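Local structure of putative cyclohexadienyl dehydrogenase and ADH prephenate dehydrogenase (Rhizobium meliloti, 4WJI) at residues V72-S77 with G102-Q107. The protein probably catalyses the NAD(P)-dependent oxidative decarboxylation of prephenate to 4-hydroxyphenylpyruvate, a step on the route to tyrosine. Residues are numbered along the deposited sequence; the frame is centred on the assembly and turned at random.
Sequences VPVGAS and GSVIAQ. With NAP (NADP nicotinamide-adenine-dinucleotide phosphate), chain B.
V74 and V104 meet at about a right angle, CG1 of V74 lying 3.8 Å from CG2 of V104, where the cofactor loop after strand 67-70 of the Rossmann-fold domain packs on helix 102-108. The same CG2 of V104 also touches S77, 3.7 Å from OG; V104 brings both methyls to this serine because CG1 stands anti to its backbone N (chi1 174°). S77 OG itself turns back into its own turn and donates to V74 O at 2.9 Å, from 29° off the carbonyl plane and on the same face as S77 N. With an alanine here, V74 O would probably lose one of these two donors and V104 CG2 its contact with the hydroxyl. Two waters span the join: one donates to V74 O and is hydrogen-bonded to S103 OG, while a second bridges G75 O and Q107 NE2. In this conformer of Q107, one of two modelled, OE1 also accepts from G78 N, at the start of helix 77-84. Farther out, D237 of helix 232-241 takes the G75 N-H through OD2. On the cofactor side, A76 CB lies against the NADP adenine and P73 CD sits 3.4 Å from its C8A, while the nicotinamide-ribose hydroxyl O3D donates to V72 O at 2.7 Å.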
loop_
_atom_site.group_PDB
_atom_site.type_symbol
_atom_site.label_atom_id
_atom_site.label_comp_id
_atom_site.label_asym_id
_atom_site.label_seq_id
_atom_site.Cartn_x
_atom_site.Cartn_y
_atom_site.Cartn_z
ATOM N N VAL A 72 -4.880 8.541 23.092
ATOM C CA VAL A 72 -3.989 9.693 22.857
ATOM C C VAL A 72 -2.650 9.187 22.294
ATOM O O VAL A 72 -2.338 8.000 22.422
ATOM C CB VAL A 72 -3.725 10.518 24.158
ATOM C CG1 VAL A 72 -5.044 11.039 24.742
ATOM C CG2 VAL A 72 -2.925 9.743 25.188
ATOM N N PRO A 73 -1.842 10.052 21.668
ATOM C CA PRO A 73 -0.524 9.585 21.218
ATOM C C PRO A 73 0.268 8.983 22.387
ATOM O O PRO A 73 0.134 9.443 23.542
ATOM C CB PRO A 73 0.140 10.829 20.672
ATOM C CG PRO A 73 -0.797 11.920 20.752
ATOM C CD PRO A 73 -2.073 11.483 21.408
ATOM N N VAL A 74 1.030 7.919 22.097
ATOM C CA VAL A 74 1.556 7.137 23.212
ATOM C C VAL A 74 2.478 7.895 24.146
ATOM O O VAL A 74 2.595 7.548 25.342
ATOM C CB VAL A 74 2.195 5.793 22.819
ATOM C CG1 VAL A 74 1.159 4.829 22.243
ATOM C CG2 VAL A 74 3.355 5.987 21.868
ATOM N N GLY A 75 3.125 8.933 23.654
ATOM C CA GLY A 75 3.987 9.717 24.527
ATOM C C GLY A 75 3.262 10.533 25.573
ATOM O O GLY A 75 3.889 11.051 26.505
ATOM N N ALA A 76 1.942 10.635 25.447
ATOM C CA ALA A 76 1.083 11.362 26.407
ATOM C C ALA A 76 0.481 10.480 27.495
ATOM O O ALA A 76 -0.227 10.956 28.392
ATOM C CB ALA A 76 -0.002 12.109 25.660
ATOM N N SER A 77 0.741 9.182 27.409
ATOM C CA SER A 77 0.073 8.236 28.284
ATOM C C SER A 77 0.339 8.496 29.760
ATOM O O SER A 77 -0.593 8.425 30.616
ATOM C CB SER A 77 0.527 6.799 27.960
ATOM O OG SER A 77 0.233 6.436 26.625
ATOM N N GLY A 102 4.657 -1.776 25.778
ATOM C CA GLY A 102 5.647 -1.801 26.864
ATOM C C GLY A 102 5.831 -0.436 27.473
ATOM O O GLY A 102 5.867 -0.265 28.709
ATOM N N SER A 103 5.954 0.560 26.609
ATOM C CA SER A 103 6.128 1.933 27.044
ATOM C C SER A 103 4.931 2.461 27.796
ATOM O O SER A 103 5.076 3.146 28.819
ATOM C CB SER A 103 6.456 2.896 25.897
ATOM O OG SER A 103 5.334 3.073 25.021
ATOM N N VAL A 104 3.747 2.158 27.275
ATOM C CA VAL A 104 2.533 2.647 27.883
ATOM C C VAL A 104 2.387 2.074 29.284
ATOM O O VAL A 104 2.046 2.804 30.246
ATOM C CB VAL A 104 1.321 2.306 26.991
ATOM C CG1 VAL A 104 0.039 2.688 27.694
ATOM C CG2 VAL A 104 1.425 3.043 25.642
ATOM N N ILE A 105 2.621 0.775 29.436
ATOM C CA ILE A 105 2.544 0.166 30.755
ATOM C C ILE A 105 3.555 0.825 31.730
ATOM O O ILE A 105 3.199 1.178 32.855
ATOM C CB ILE A 105 2.708 -1.350 30.678
ATOM C CG1 ILE A 105 1.527 -1.965 29.933
ATOM C CG2 ILE A 105 2.837 -1.973 32.047
ATOM C CD1 ILE A 105 1.772 -3.378 29.470
ATOM N N ALA A 106 4.784 0.989 31.285
ATOM C CA ALA A 106 5.798 1.592 32.144
ATOM C C ALA A 106 5.488 3.018 32.560
ATOM O O ALA A 106 5.851 3.431 33.673
ATOM C CB ALA A 106 7.144 1.556 31.456
ATOM N N GLN A 107 4.873 3.770 31.663
ATOM C CA GLN A 107 4.547 5.183 31.899
ATOM C C GLN A 107 3.314 5.352 32.770
ATOM O O GLN A 107 3.228 6.316 33.538
ATOM C CB GLN A 107 4.249 5.922 30.587
ATOM C CG GLN A 107 5.450 6.285 29.724
ATOM C CD GLN A 107 5.245 7.576 28.915
ATOM O OE1 GLN A 107 4.131 8.104 28.775
ATOM N NE2 GLN A 107 6.327 8.079 28.371
HETATM P PA NAP B . -5.906 11.363 16.657
HETATM O O1A NAP B . -7.042 11.154 15.732
HETATM O O2A NAP B . -4.796 12.305 16.331
HETATM O O5B NAP B . -6.509 11.829 18.070
HETATM C C5B NAP B . -5.643 12.300 19.095
HETATM C C4B NAP B . -6.389 12.567 20.402
HETATM O O4B NAP B . -5.424 12.736 21.434
HETATM C C3B NAP B . -7.173 13.867 20.378
HETATM O O3B NAP B . -8.250 13.827 21.301
HETATM C C2B NAP B . -6.181 14.871 20.904
HETATM O O2B NAP B . -6.805 15.949 21.544
HETATM C C1B NAP B . -5.455 14.058 21.941
HETATM N N9A NAP B . -4.078 14.487 22.307
HETATM C C8A NAP B . -3.058 14.729 21.498
HETATM N N7A NAP B . -1.947 15.031 22.119
HETATM C C5A NAP B . -2.272 14.992 23.441
HETATM C C6A NAP B . -1.532 15.229 24.617
HETATM N N6A NAP B . -0.230 15.572 24.564
HETATM N N1A NAP B . -2.159 15.076 25.764
HETATM C C2A NAP B . -3.434 14.728 25.780
HETATM N N3A NAP B . -4.213 14.499 24.740
HETATM C C4A NAP B . -3.597 14.646 23.574
HETATM O O3 NAP B . -5.252 9.961 17.074
HETATM P PN NAP B . -5.751 8.445 16.995
HETATM O O1N NAP B . -5.469 8.017 15.645
HETATM O O2N NAP B . -7.100 8.307 17.541
HETATM O O5D NAP B . -4.669 7.706 17.938
HETATM C C5D NAP B . -4.827 7.604 19.331
HETATM C C4D NAP B . -4.051 6.384 19.821
HETATM O O4D NAP B . -4.499 5.254 19.100
HETATM C C3D NAP B . -2.575 6.464 19.573
HETATM O O3D NAP B . -1.873 5.948 20.691
HETATM C C2D NAP B . -2.343 5.607 18.352
HETATM O O2D NAP B . -1.046 5.068 18.376
HETATM C C1D NAP B . -3.403 4.532 18.594
HETATM N N1N NAP B . -3.933 3.876 17.388
HETATM C C2N NAP B . -4.070 4.553 16.245
HETATM C C3N NAP B . -4.562 3.944 15.115
HETATM C C7N NAP B . -4.715 4.642 13.784
HETATM O O7N NAP B . -4.823 3.977 12.789
HETATM N N7N NAP B . -4.727 5.956 13.779
HETATM C C4N NAP B . -4.921 2.624 15.200
HETATM C C5N NAP B . -4.791 1.968 16.396
HETATM C C6N NAP B . -4.263 2.595 17.491
HETATM P P2B NAP B . -6.885 17.404 20.863
HETATM O O1X NAP B . -7.318 17.191 19.451
HETATM O O2X NAP B . -7.912 18.115 21.697
HETATM O O3X NAP B . -5.518 18.058 20.909
HETATM O O HOH W 1 4.206 5.359 26.171
HETATM O O HOH W 2 6.642 10.607 26.885
#